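Local structure of galactose-binding lectin (Enterobacter cloacae subsp. cloacae, 6YF6) at residues Pro44-Gly50 with Val124-Ser130; Leu60-Tyr66 with Lys111-Ser117; Glu80-Val84 with Pro96-Lys100. The protein binds sugars through a calcium ion in this C-terminal domain of the lectin EclA, here with a selenium-bearing fucoside. All coordinates share one frame; numbering follows the deposited sequence.

Contact 1. Residues Pro44-Gly50 with Val124-Ser130; sequences PNKNHAG and VSHVSAS. With CA (calcium ion), chain D; SFU (methyl 1-seleno-alpha-L-fucopyranoside), chain C.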
# COMPACT_ATOMS: atom_id res chain seq x y z
N PRO A 44 7.26 18.37 -22.37
CA PRO A 44 8.36 18.56 -23.33
C PRO A 44 9.28 19.72 -22.95
O PRO A 44 8.85 20.73 -22.40
CB PRO A 44 7.63 18.85 -24.65
CG PRO A 44 6.27 18.24 -24.48
CD PRO A 44 5.94 18.40 -23.03
N ASN A 45 10.56 19.54 -23.26
CA ASN A 45 11.55 20.62 -23.24
C ASN A 45 11.77 21.19 -21.85
O ASN A 45 12.02 22.39 -21.70
CB ASN A 45 11.17 21.73 -24.22
CG ASN A 45 11.17 21.25 -25.66
OD1 ASN A 45 11.81 20.26 -25.99
ND2 ASN A 45 10.45 21.97 -26.52
N LYS A 46 11.69 20.35 -20.83
CA LYS A 46 12.19 20.66 -19.51
C LYS A 46 13.13 19.53 -19.09
O LYS A 46 13.02 18.41 -19.59
CB LYS A 46 11.06 20.84 -18.49
CG LYS A 46 10.10 21.97 -18.85
CD LYS A 46 8.99 22.10 -17.83
CE LYS A 46 7.91 23.07 -18.31
NZ LYS A 46 7.07 23.57 -17.18
N ASN A 47 14.05 19.84 -18.19
CA ASN A 47 15.01 18.86 -17.70
C ASN A 47 14.44 18.20 -16.45
O ASN A 47 14.31 18.85 -15.41
CB ASN A 47 16.37 19.51 -17.44
CG ASN A 47 17.47 18.49 -17.23
OD1 ASN A 47 17.36 17.61 -16.38
ND2 ASN A 47 18.54 18.60 -18.01
N HIS A 48 14.09 16.92 -16.55
CA HIS A 48 13.46 16.18 -15.46
C HIS A 48 14.44 15.31 -14.69
O HIS A 48 14.01 14.41 -13.95
CB HIS A 48 12.31 15.35 -16.02
CG HIS A 48 11.38 16.14 -16.89
ND1 HIS A 48 10.46 17.02 -16.37
CD2 HIS A 48 11.27 16.22 -18.23
CE1 HIS A 48 9.80 17.59 -17.37
NE2 HIS A 48 10.27 17.12 -18.51
N ALA A 49 15.73 15.55 -14.83
CA ALA A 49 16.75 14.87 -14.03
C ALA A 49 17.18 15.79 -12.89
O ALA A 49 17.42 16.98 -13.10
CB ALA A 49 17.96 14.49 -14.88
N GLY A 50 17.27 15.22 -11.69
CA GLY A 50 17.63 15.95 -10.49
C GLY A 50 16.67 15.60 -9.37
O GLY A 50 16.00 14.56 -9.40
N VAL A 124 15.15 11.47 -6.40
CA VAL A 124 16.05 11.88 -7.48
C VAL A 124 15.69 11.12 -8.75
O VAL A 124 15.61 9.89 -8.74
CB VAL A 124 17.52 11.63 -7.10
CG1 VAL A 124 18.44 12.01 -8.25
CG2 VAL A 124 17.89 12.40 -5.83
N SER A 125 15.48 11.86 -9.83
CA SER A 125 15.31 11.30 -11.16
C SER A 125 16.62 11.35 -11.93
O SER A 125 17.32 12.37 -11.91
CB SER A 125 14.24 12.05 -11.95
OG SER A 125 14.30 11.69 -13.32
N HIS A 126 16.94 10.26 -12.62
CA HIS A 126 18.15 10.16 -13.42
C HIS A 126 17.87 10.24 -14.92
O HIS A 126 18.78 10.03 -15.72
CB HIS A 126 18.90 8.87 -13.09
CG HIS A 126 19.26 8.75 -11.64
ND1 HIS A 126 20.55 8.89 -11.18
CD2 HIS A 126 18.49 8.52 -10.55
CE1 HIS A 126 20.56 8.74 -9.86
NE2 HIS A 126 19.33 8.51 -9.46
N VAL A 127 16.63 10.54 -15.30
CA VAL A 127 16.23 10.66 -16.70
C VAL A 127 15.73 12.08 -16.91
O VAL A 127 14.72 12.48 -16.31
CB VAL A 127 15.16 9.63 -17.07
CG1 VAL A 127 14.71 9.80 -18.51
CG2 VAL A 127 15.68 8.21 -16.84
N SER A 128 16.43 12.84 -17.75
CA SER A 128 16.00 14.20 -18.06
C SER A 128 14.93 14.24 -19.14
O SER A 128 14.29 15.29 -19.31
CB SER A 128 17.21 15.03 -18.51
OG SER A 128 17.76 14.53 -19.72
N ALA A 129 14.71 13.14 -19.85
CA ALA A 129 13.87 13.16 -21.04
C ALA A 129 12.42 13.49 -20.69
O ALA A 129 11.94 13.24 -19.58
CB ALA A 129 13.93 11.80 -21.74
N SER A 130 11.72 14.06 -21.67
CA SER A 130 10.28 14.26 -21.59
C SER A 130 9.50 13.20 -22.36
O SER A 130 8.36 12.90 -21.99
CB SER A 130 9.92 15.65 -22.13
OG SER A 130 10.12 15.71 -23.53
CA CA D . 6.64 12.75 -20.26
C1 SFU C . 5.44 12.55 -25.10
C2 SFU C . 5.56 13.45 -23.87
C3 SFU C . 4.51 13.14 -22.79
C4 SFU C . 4.57 11.64 -22.48
C5 SFU C . 4.32 10.88 -23.78
C6 SFU C . 4.39 9.39 -23.51
O2 SFU C . 5.43 14.80 -24.28
O3 SFU C . 4.85 13.82 -21.59
O4 SFU C . 5.85 11.26 -22.01
O5 SFU C . 5.31 11.19 -24.78
CM SFU C . 3.86 11.78 -27.55
SE SFU C . 3.86 13.14 -26.19
O HOH W 1 12.33 17.56 -23.46
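H48 packs its side chain against the backbone of V127-S130, and the contact can be traced atom by atom. CB sits 3.8 Å from both V127 O and S128 O. With CG anti to the carbonyl carbon and beside the backbone N (chi1 -50°), the ring is taken to the S128 and A129 carbonyls, and CD2 comes 3.3 Å from S128 O, which lies near the ring plane at its edge. A129 O approaches the same carbon obliquely. At the far end NE2 faces S130 CB edge-on and is hydrogen-bonded to R43 O, while K46 C lies over one ring face and the ring of H26 of the second subunit meets it steeply.

Hydrogen bonds to the H48 backbone hold the residue in place. H48 N donates to S128 O almost straight at the hydrogen (170°), although it arrives tilted from the carbonyl plane. H48 O accepts from S125 OG at 2.8 Å; that hydroxyl, anti to its own backbone N, also receives V127 N in an ST turn. N47 OD1 closes an Asx turn on A49 N and lies 3.3 Å from S128 CB. G50 and S125 then form an antiparallel hydrogen-bonded pair, with both N-H...O bonds slightly bent.

Towards the sugar, S130 OG packs 3.4 Å from P44 CA, and a water joins it to N45 N. S130 O binds the calcium ion at 2.4 Å, alongside fucoside O3 and O4 and ligands from I41, T42, G132 and D134, while P44 CG reaches fucoside O2 at 3.5 Å. The chemistry implies a division of labour: backbone and hydroxyl hydrogen bonds tie the two segments, and S130 serves both, meeting P44 through its side chain and the sugar-binding metal through its carbonyl.

Contact 2. Residues Leu60-Tyr66 with Lys111-Ser117; sequences LTAGYEY and KFKATGS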
# COMPACT_ATOMS: atom_id res chain seq x y z
N LEU A 60 13.71 13.71 14.33
CA LEU A 60 14.64 12.59 14.35
C LEU A 60 15.59 12.69 15.53
O LEU A 60 15.58 13.65 16.30
CB LEU A 60 15.42 12.53 13.04
CG LEU A 60 14.61 12.58 11.74
CD1 LEU A 60 15.54 12.45 10.54
CD2 LEU A 60 13.53 11.50 11.72
N THR A 61 16.44 11.67 15.68
CA THR A 61 17.43 11.62 16.75
C THR A 61 18.74 11.11 16.17
O THR A 61 18.76 10.08 15.49
CB THR A 61 16.96 10.72 17.90
OG1 THR A 61 15.74 11.24 18.45
CG2 THR A 61 18.02 10.65 18.99
N ALA A 62 19.83 11.82 16.44
CA ALA A 62 21.13 11.46 15.88
C ALA A 62 21.49 10.02 16.20
O ALA A 62 21.21 9.52 17.30
CB ALA A 62 22.22 12.39 16.43
N GLY A 63 22.13 9.36 15.25
CA GLY A 63 22.64 8.02 15.44
C GLY A 63 21.66 6.91 15.16
O GLY A 63 22.07 5.74 15.11
N TYR A 64 20.38 7.21 14.98
CA TYR A 64 19.39 6.20 14.64
C TYR A 64 19.33 6.04 13.12
O TYR A 64 19.51 7.00 12.37
CB TYR A 64 18.01 6.57 15.18
CG TYR A 64 17.84 6.29 16.65
CD1 TYR A 64 17.95 7.30 17.59
CD2 TYR A 64 17.58 5.00 17.11
CE1 TYR A 64 17.80 7.05 18.94
CE2 TYR A 64 17.42 4.74 18.46
CZ TYR A 64 17.54 5.76 19.37
OH TYR A 64 17.39 5.50 20.71
N GLU A 65 19.10 4.81 12.68
CA GLU A 65 18.96 4.50 11.27
C GLU A 65 17.48 4.46 10.92
O GLU A 65 16.70 3.74 11.56
CB GLU A 65 19.62 3.16 10.92
CG GLU A 65 19.67 2.87 9.43
CD GLU A 65 20.39 1.58 9.11
OE1 GLU A 65 20.12 0.56 9.77
OE2 GLU A 65 21.24 1.59 8.19
N TYR A 66 17.09 5.25 9.92
CA TYR A 66 15.70 5.35 9.50
C TYR A 66 15.53 4.70 8.13
O TYR A 66 16.45 4.72 7.30
CB TYR A 66 15.25 6.81 9.46
CG TYR A 66 15.26 7.47 10.83
CD1 TYR A 66 16.43 8.04 11.33
CD2 TYR A 66 14.12 7.51 11.61
CE1 TYR A 66 16.45 8.63 12.58
CE2 TYR A 66 14.14 8.10 12.87
CZ TYR A 66 15.30 8.66 13.34
OH TYR A 66 15.33 9.25 14.59
N LYS A 111 17.95 3.34 3.51
CA LYS A 111 18.13 3.66 4.92
C LYS A 111 19.16 4.76 5.06
O LYS A 111 20.11 4.85 4.27
CB LYS A 111 18.58 2.42 5.71
CG LYS A 111 17.53 1.32 5.78
CD LYS A 111 18.06 0.13 6.56
CE LYS A 111 16.97 -0.85 6.93
NZ LYS A 111 17.37 -1.64 8.13
N PHE A 112 18.96 5.62 6.06
CA PHE A 112 19.90 6.69 6.36
C PHE A 112 20.02 6.82 7.87
O PHE A 112 19.14 6.40 8.62
CB PHE A 112 19.47 8.03 5.74
CG PHE A 112 18.20 8.59 6.31
CD1 PHE A 112 16.97 8.22 5.80
CD2 PHE A 112 18.24 9.51 7.35
CE1 PHE A 112 15.80 8.74 6.32
CE2 PHE A 112 17.08 10.03 7.88
CZ PHE A 112 15.85 9.65 7.36
N LYS A 113 21.14 7.40 8.30
CA LYS A 113 21.41 7.61 9.72
C LYS A 113 21.34 9.10 10.00
O LYS A 113 22.06 9.89 9.37
CB LYS A 113 22.77 7.04 10.11
CG LYS A 113 23.05 7.09 11.60
CD LYS A 113 24.26 6.26 11.97
CE LYS A 113 23.86 4.84 12.35
NZ LYS A 113 25.02 3.90 12.29
N ALA A 114 20.47 9.48 10.93
CA ALA A 114 20.34 10.89 11.27
C ALA A 114 21.58 11.38 11.99
O ALA A 114 22.20 10.65 12.78
CB ALA A 114 19.10 11.10 12.15
N THR A 115 21.97 12.62 11.70
CA THR A 115 23.02 13.30 12.44
C THR A 115 22.46 14.33 13.41
O THR A 115 23.23 15.03 14.08
CB THR A 115 24.01 13.97 11.48
OG1 THR A 115 23.31 14.85 10.59
CG2 THR A 115 24.73 12.91 10.66
N GLY A 116 21.13 14.43 13.50
CA GLY A 116 20.50 15.38 14.40
C GLY A 116 18.99 15.27 14.42
O GLY A 116 18.44 14.17 14.29
N SER A 117 18.32 16.41 14.57
CA SER A 117 16.88 16.44 14.71
C SER A 117 16.15 16.38 13.37
O SER A 117 14.93 16.15 13.36
CB SER A 117 16.46 17.71 15.45
OG SER A 117 16.83 18.87 14.71
O HOH W 2 17.49 0.06 10.45
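F112 and Y66 meet on the buried face of an antiparallel pair, where Y66 CB rests over the F112 ring, 3.9 Å from its centroid and 26° off the normal. The rings are nearly parallel but slid apart, so they barely overlap. F112 CG stands between its backbone N and carbonyl carbon (chi1 66°), which swings the ring under Y66. L60 CD1 touches the F112 edge in plane at 3.9 Å, while A114 CB packs 3.6 Å from Y66 CE1.

Backbone bonds set this shell. Y66 and F112 form an antiparallel hydrogen-bonded pair, each N-H donating to the other's O, and beyond it Y64 O takes A114 N and A114 O takes G63 N. The type II turn from T61 to Y64 thereby lies against A114, and T61 N donates to Y66 OH at 2.9 Å. L60 N bonds S117 O from above the carbonyl plane.

Farther out, A119 and L121 of strand 118-125 back F112, and F5 of the second subunit meets the Y66 ring edge-to-face. On the other face the extended E65 and K111 chains cross at a slant, CD against CD. E65 OE1 and K111 NZ form a long salt bridge (3.9 Å), supplemented by a water that donates to E65 OE1 and accepts from K111 NZ. The chemistry is thus split by face: aromatic and aliphatic contacts inside, and outside a charge pair whose direct attraction is probably weak.

Contact 3. Residues Glu80-Val84 with Pro96-Lys100; sequences EAPKV and PLELK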
# COMPACT_ATOMS: atom_id res chain seq x y z
N GLU A 80 10.96 6.49 -22.86
CA GLU A 80 12.01 6.25 -21.88
C GLU A 80 11.44 5.81 -20.54
O GLU A 80 10.43 6.35 -20.07
CB GLU A 80 12.86 7.51 -21.70
CG GLU A 80 13.97 7.63 -22.74
CD GLU A 80 15.15 8.45 -22.26
OE1 GLU A 80 15.44 9.49 -22.88
OE2 GLU A 80 15.78 8.05 -21.26
N ALA A 81 12.08 4.82 -19.94
CA ALA A 81 11.68 4.36 -18.62
C ALA A 81 12.25 5.29 -17.54
O ALA A 81 13.41 5.69 -17.62
CB ALA A 81 12.17 2.93 -18.38
N PRO A 82 11.46 5.65 -16.54
CA PRO A 82 12.01 6.46 -15.44
C PRO A 82 13.08 5.70 -14.68
O PRO A 82 13.12 4.47 -14.68
CB PRO A 82 10.79 6.75 -14.55
CG PRO A 82 9.59 6.47 -15.41
CD PRO A 82 10.02 5.39 -16.35
N LYS A 83 13.97 6.45 -14.03
CA LYS A 83 14.99 5.89 -13.13
C LYS A 83 15.07 6.78 -11.90
O LYS A 83 15.45 7.95 -12.02
CB LYS A 83 16.35 5.80 -13.81
CG LYS A 83 16.42 4.82 -14.97
CD LYS A 83 17.87 4.60 -15.40
CE LYS A 83 17.97 3.70 -16.62
NZ LYS A 83 19.23 3.95 -17.38
N VAL A 84 14.74 6.24 -10.73
CA VAL A 84 14.53 7.04 -9.53
C VAL A 84 15.32 6.44 -8.38
O VAL A 84 15.33 5.22 -8.18
CB VAL A 84 13.03 7.13 -9.19
CG1 VAL A 84 12.79 8.09 -8.04
CG2 VAL A 84 12.23 7.55 -10.43
N PRO A 96 19.70 3.64 -8.35
CA PRO A 96 18.63 4.10 -9.26
C PRO A 96 17.78 2.92 -9.71
O PRO A 96 18.27 1.97 -10.32
CB PRO A 96 19.39 4.73 -10.43
CG PRO A 96 20.77 4.97 -9.94
CD PRO A 96 21.04 3.94 -8.88
N LEU A 97 16.48 2.99 -9.40
CA LEU A 97 15.54 1.94 -9.74
C LEU A 97 14.84 2.30 -11.04
O LEU A 97 14.18 3.34 -11.13
CB LEU A 97 14.52 1.75 -8.61
CG LEU A 97 13.47 0.64 -8.78
CD1 LEU A 97 14.13 -0.73 -8.79
CD2 LEU A 97 12.42 0.74 -7.68
N GLU A 98 14.97 1.43 -12.05
CA GLU A 98 14.29 1.64 -13.32
C GLU A 98 12.86 1.14 -13.23
O GLU A 98 12.62 -0.02 -12.88
CB GLU A 98 15.04 0.92 -14.45
CG GLU A 98 14.53 1.26 -15.83
CD GLU A 98 15.31 0.56 -16.92
OE1 GLU A 98 16.43 0.10 -16.64
OE2 GLU A 98 14.80 0.47 -18.06
N LEU A 99 11.91 2.01 -13.55
CA LEU A 99 10.49 1.66 -13.55
C LEU A 99 10.11 1.17 -14.94
O LEU A 99 10.31 1.89 -15.93
CB LEU A 99 9.64 2.86 -13.15
CG LEU A 99 10.04 3.54 -11.84
CD1 LEU A 99 9.16 4.76 -11.59
CD2 LEU A 99 9.96 2.57 -10.67
N LYS A 100 9.54 -0.03 -15.04
CA LYS A 100 9.34 -0.64 -16.34
C LYS A 100 7.86 -0.94 -16.65
O LYS A 100 7.34 -0.35 -17.57
CB LYS A 100 10.24 -1.87 -16.47
CG LYS A 100 11.66 -1.64 -15.97
CD LYS A 100 12.38 -2.94 -15.69
CE LYS A 100 13.51 -3.18 -16.69
NZ LYS A 100 14.58 -4.03 -16.10
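A81 points its methyl at the second segment, where CB lies 3.2 Å from L99 O and 3.6 Å from E98 OE2. The carbonyl of L99 is buried by this contact and has no hydrogen-bond partner in the model; the methyl sits close to its oxygen but supplies no hydrogen bond.

At P82 the ring crosses the L99 side chain at about a right angle: CB meets L99 CD1 at 3.9 Å, and CD packs against L99 O and CB. P82 O accepts L99 N at 3.0 Å, from a donor tilted 34° out of the carbonyl plane, and E98 CA also brings its hydrogen towards this oxygen. Behind the pair, R74 and F135 from strands of the other sheet press on both P82 and L99.

K83 faces E98 in an antiparallel non-hydrogen-bonded pair. Their side chains lie side by side and point the same way: both leave the same face and both are extended beyond CG. K83 CG meets E98 CG at 4.1 Å, an aliphatic touch, and farther out the K83 CE methylene lies beside the E98 carboxylate. K83 NZ stays 4.8 Å from E98 OE1, too far for a salt bridge, so any attraction is probably weak.

V84 pairs with L97 through two backbone bonds, V84 N to L97 O and L97 N to V84 O, the second nearly straight at its hydrogen (172°). In both, the donor stands above the acceptor's carbonyl plane. The V84 side chain lies on the opposite face from K83, with CG2 4.3 Å from L99 CD1 and with L108 of strand 106-113 beyond it.

This is the open end of the beta hairpin formed by strands 83-88 and 91-98, at the edge of one sheet of a two-sheet antiparallel sandwich, consistent with the PA-IL family assigned to the protein, with the P82 side chain about 8 Å from the calcium ion.

How the contacts relate
Followed from the N terminus, the chain passes 44-50, 60-66 and 80-84, then returns through 96-100, 111-117 and 124-130, so the three contacts are strictly nested and none cross. Contact 3 closes the shortest loop, the hairpin of strands 83-88 and 91-98; contact 2 encloses it and joins strand 65-74 to edge strand 106-113 in the other sheet; contact 1 encloses both, tying the loop between strands 29-40 and 50-58 to the end of strand 118-125 and the calcium-binding loop after it. Contacts 1 and 3 touch within one sheet, with a probable hydrogen bond from H126 N to K83 O at 2.8 Å. Contact 2 sits apart, its centre about 30 Å from that of contact 1 and about 28 Å from that of contact 3.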